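Local structure of ribokinase, putative (Burkholderia thailandensis, 3B1N) at residues L278-L282 with I299-F303. The protein probably phosphorylates nucleosides, and binds a nucleoside such as inosine or mizoribine together with an adenine nucleotide. Numbering follows the deposited sequence.
With ADP (adenosine-5'-diphosphate), chain G.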
ATOM      1  N   LEU B 278      16.984   8.912 -19.621  1.00  9.08           N
ATOM      2  CA  LEU B 278      15.922   9.522 -20.416  1.00  8.94           C
ATOM      3  C   LEU B 278      14.662   8.685 -20.381  1.00  8.90           C
ATOM      4  O   LEU B 278      13.555   9.226 -20.177  1.00  9.47           O
ATOM      5  CB  LEU B 278      16.353   9.744 -21.858  1.00  9.95           C
ATOM      6  CG  LEU B 278      15.292  10.207 -22.818  1.00 10.26           C
ATOM      7  CD1 LEU B 278      14.702  11.541 -22.429  1.00 12.74           C
ATOM      8  CD2 LEU B 278      15.904  10.279 -24.225  1.00 13.64           C
ATOM      9  N   MET B 279      14.789   7.363 -20.558  1.00  8.43           N
ATOM     10  CA  MET B 279      13.552   6.543 -20.532  1.00  9.46           C
ATOM     11  C   MET B 279      12.832   6.654 -19.176  1.00  8.82           C
ATOM     12  O   MET B 279      11.594   6.719 -19.187  1.00  9.27           O
ATOM     13  CB  MET B 279      13.912   5.087 -20.823  1.00  8.56           C
ATOM     14  CG  MET B 279      14.471   4.881 -22.279  1.00 10.74           C
ATOM     15  SD  MET B 279      13.348   5.259 -23.595  1.00 11.00           S
ATOM     16  CE  MET B 279      12.250   3.815 -23.571  1.00 12.09           C
ATOM     17  N   GLY B 280      13.589   6.684 -18.078  1.00  8.69           N
ATOM     18  CA  GLY B 280      12.999   6.888 -16.755  1.00  9.17           C
ATOM     19  C   GLY B 280      12.201   8.180 -16.688  1.00  9.50           C
ATOM     20  O   GLY B 280      11.068   8.229 -16.125  1.00  9.23           O
ATOM     21  N   ALA B 281      12.757   9.244 -17.256  1.00  9.80           N
ATOM     22  CA  ALA B 281      12.030  10.552 -17.279  1.00 10.20           C
ATOM     23  C   ALA B 281      10.842  10.586 -18.167  1.00 11.39           C
ATOM     24  O   ALA B 281       9.848  11.275 -17.853  1.00 11.58           O
ATOM     25  CB  ALA B 281      13.011  11.688 -17.648  1.00 10.27           C
ATOM     26  N   LEU B 282      10.878   9.890 -19.299  1.00  9.14           N
ATOM     27  CA  LEU B 282       9.697   9.888 -20.169  1.00 10.27           C
ATOM     28  C   LEU B 282       8.563   9.099 -19.532  1.00 11.82           C
ATOM     29  O   LEU B 282       7.394   9.449 -19.627  1.00 12.95           O
ATOM     30  CB  LEU B 282      10.026   9.299 -21.535  1.00 10.02           C
ATOM     31  CG  LEU B 282      11.148  10.046 -22.243  1.00 10.46           C
ATOM     32  CD1 LEU B 282      11.557   9.284 -23.482  1.00 11.63           C
ATOM     33  CD2 LEU B 282      10.577  11.443 -22.638  1.00 13.02           C
ATOM     34  N   ILE B 299      12.236  10.069 -28.912  1.00 14.21           N
ATOM     35  CA  ILE B 299      13.296   9.675 -28.015  1.00 13.60           C
ATOM     36  C   ILE B 299      14.636  10.278 -28.417  1.00 13.67           C
ATOM     37  O   ILE B 299      15.338  10.860 -27.571  1.00 13.74           O
ATOM     38  CB  ILE B 299      13.390   8.115 -27.904  1.00 12.62           C
ATOM     39  CG1 ILE B 299      12.119   7.580 -27.252  1.00 12.31           C
ATOM     40  CG2 ILE B 299      14.624   7.738 -27.042  1.00 14.06           C
ATOM     41  CD1 ILE B 299      11.932   6.041 -27.323  1.00 13.80           C
ATOM     42  N   ASP B 300      15.005  10.141 -29.705  1.00 15.92           N
ATOM     43  CA  ASP B 300      16.264  10.731 -30.182  1.00 17.09           C
ATOM     44  C   ASP B 300      16.305  12.254 -30.043  1.00 15.16           C
ATOM     45  O   ASP B 300      17.324  12.787 -29.630  1.00 16.64           O
ATOM     46  CB  ASP B 300      16.559  10.332 -31.620  1.00 17.82           C
ATOM     47  CG  ASP B 300      17.000   8.874 -31.752  1.00 25.43           C
ATOM     48  OD1 ASP B 300      17.341   8.197 -30.732  1.00 29.34           O
ATOM     49  OD2 ASP B 300      17.020   8.413 -32.924  1.00 33.29           O
ATOM     50  N   ALA B 301      15.172  12.891 -30.329  1.00 16.91           N
ATOM     51  CA  ALA B 301      15.087  14.375 -30.210  1.00 16.36           C
ATOM     52  C   ALA B 301      15.239  14.813 -28.766  1.00 15.71           C
ATOM     53  O   ALA B 301      15.944  15.789 -28.459  1.00 15.85           O
ATOM     54  CB  ALA B 301      13.786  14.879 -30.808  1.00 17.66           C
ATOM     55  N   ARG B 302      14.594  14.107 -27.823  1.00 14.51           N
ATOM     56  CA  ARG B 302      14.728  14.455 -26.432  1.00 14.33           C
ATOM     57  C   ARG B 302      16.120  14.147 -25.867  1.00 13.63           C
ATOM     58  O   ARG B 302      16.627  14.853 -24.985  1.00 13.53           O
ATOM     59  CB  ARG B 302      13.664  13.699 -25.606  1.00 14.32           C
ATOM     60  CG  ARG B 302      12.218  14.184 -25.777  1.00 18.10           C
ATOM     61  CD  ARG B 302      11.942  15.489 -24.951  1.00 21.80           C
ATOM     62  NE  ARG B 302      12.113  15.338 -23.485  1.00 25.56           N
ATOM     63  CZ  ARG B 302      11.161  14.935 -22.643  1.00 25.84           C
ATOM     64  NH1 ARG B 302       9.946  14.615 -23.102  1.00 23.38           N
ATOM     65  NH2 ARG B 302      11.429  14.855 -21.332  1.00 27.25           N
ATOM     66  N   PHE B 303      16.787  13.100 -26.395  1.00 13.23           N
ATOM     67  CA  PHE B 303      18.128  12.803 -25.965  1.00 13.18           C
ATOM     68  C   PHE B 303      19.057  13.967 -26.393  1.00 14.65           C
ATOM     69  O   PHE B 303      19.842  14.441 -25.587  1.00 14.76           O
ATOM     70  CB  PHE B 303      18.629  11.481 -26.612  1.00 12.04           C
ATOM     71  CG  PHE B 303      19.970  11.032 -26.088  1.00 13.46           C
ATOM     72  CD1 PHE B 303      20.098   9.991 -25.127  1.00 11.92           C
ATOM     73  CD2 PHE B 303      21.149  11.650 -26.499  1.00 14.74           C
ATOM     74  CE1 PHE B 303      21.340   9.598 -24.593  1.00 13.56           C
ATOM     75  CE2 PHE B 303      22.372  11.274 -25.977  1.00 14.88           C
ATOM     76  CZ  PHE B 303      22.508  10.225 -25.013  1.00 14.26           C
TER
HETATM   77  PB  ADP G 402      13.038   2.342  -9.247  1.00 12.87           P
HETATM   78  O1B ADP G 402      12.961   2.496  -7.735  1.00 20.07           O
HETATM   79  O2B ADP G 402      13.721   1.053  -9.586  1.00 15.69           O
HETATM   80  O3B ADP G 402      11.837   2.552 -10.100  1.00 12.80           O
HETATM   81  PA  ADP G 402      14.443   4.984  -9.458  1.00 11.76           P
HETATM   82  O1A ADP G 402      13.346   5.652  -8.616  1.00 12.78           O
HETATM   83  O2A ADP G 402      15.862   5.012  -8.976  1.00 12.19           O
HETATM   84  O3A ADP G 402      14.174   3.451  -9.731  1.00 14.35           O
HETATM   85  O5' ADP G 402      14.243   5.682 -10.842  1.00 10.82           O
HETATM   86  C5' ADP G 402      14.995   5.144 -11.937  1.00 10.81           C
HETATM   87  C4' ADP G 402      15.460   6.204 -12.923  1.00  9.30           C
HETATM   88  O4' ADP G 402      14.307   6.875 -13.475  1.00 10.44           O
HETATM   89  C3' ADP G 402      16.325   7.322 -12.291  1.00 11.39           C
HETATM   90  O3' ADP G 402      17.697   6.917 -12.174  1.00 12.01           O
HETATM   91  C2' ADP G 402      16.018   8.470 -13.219  1.00 11.27           C
HETATM   92  O2' ADP G 402      16.851   8.385 -14.396  1.00 11.50           O
HETATM   93  C1' ADP G 402      14.587   8.262 -13.629  1.00 11.81           C
HETATM   94  N9  ADP G 402      13.700   8.999 -12.687  1.00 11.55           N
HETATM   95  C8  ADP G 402      13.105   8.567 -11.529  1.00 12.61           C
HETATM   96  N7  ADP G 402      12.413   9.597 -10.945  1.00 11.64           N
HETATM   97  C5  ADP G 402      12.633  10.678 -11.678  1.00 11.95           C
HETATM   98  C6  ADP G 402      12.238  12.083 -11.596  1.00 13.91           C
HETATM   99  N6  ADP G 402      11.453  12.463 -10.549  1.00 15.72           N
HETATM  100  N1  ADP G 402      12.651  12.913 -12.535  1.00 13.64           N
HETATM  101  C2  ADP G 402      13.433  12.518 -13.569  1.00 15.35           C
HETATM  102  N3  ADP G 402      13.811  11.241 -13.714  1.00 13.61           N
HETATM  103  C4  ADP G 402      13.477  10.314 -12.817  1.00 11.38           C
HETATM  104  O   HOH W   1       9.372  13.699 -19.077  1.00 18.68           O
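One face of the Arg302 guanidinium rests on Leu282, whose CD2 stands 3.1 Å above the plane, displaced toward the rim and nearest Arg302 NH1. In the same plane, at the edge, lies a water that accepts a long hydrogen bond of 3.3 Å from Arg302 NH2. That water also donates to Ala281 O at 2.8 Å, linking the guanidinium to the backbone of helix 269-284. The arginine chain is bent at chi2 and chi3, and its side chain and that of Leu282 pass with opposite headings. A weak, long ion pair joins Arg302 NH1 to Glu243.

The other flat group, the Phe303 ring, presents its edge to Leu278 CD2, but the closer side-chain approach is from Leu278 CD2 to Phe303 CB, at 3.8 Å. Leu278 has its CG anti to the backbone N (chi1 173°), extending its methyls to the second helix. Its CD2 comes within 3.4 Å of Ile299 O, a carbonyl already engaged by Phe303 N in the helix, while its CD1 packs on Arg302 CB. Ile299 closes the apolar layer: its CD1 meets Met279 SD at 4.1 Å, the two chains crossing at about a right angle, and its CG1 faces Leu282 CD1.

The short axes of 278-282 and 299-303 pass 11.0 Å apart at 109°, within helices 269-284 and 296-307 of the ribokinase-type alpha/beta fold. Gly280 lines the ADP pocket, its CA 3.5 Å from ADP O4', and segment 278-282 lies between the ADP adenosine and 299-303. Met279 reaches helix 49-59, touching Ala56 and Leu59, while Phe303 meets Phe307 and Tyr309 and packs against Thr271 and Arg274, earlier on helix 269-284. Ala281 touches Val240, in the loop after strand 233-237, an outermost strand of the nine-stranded sheet.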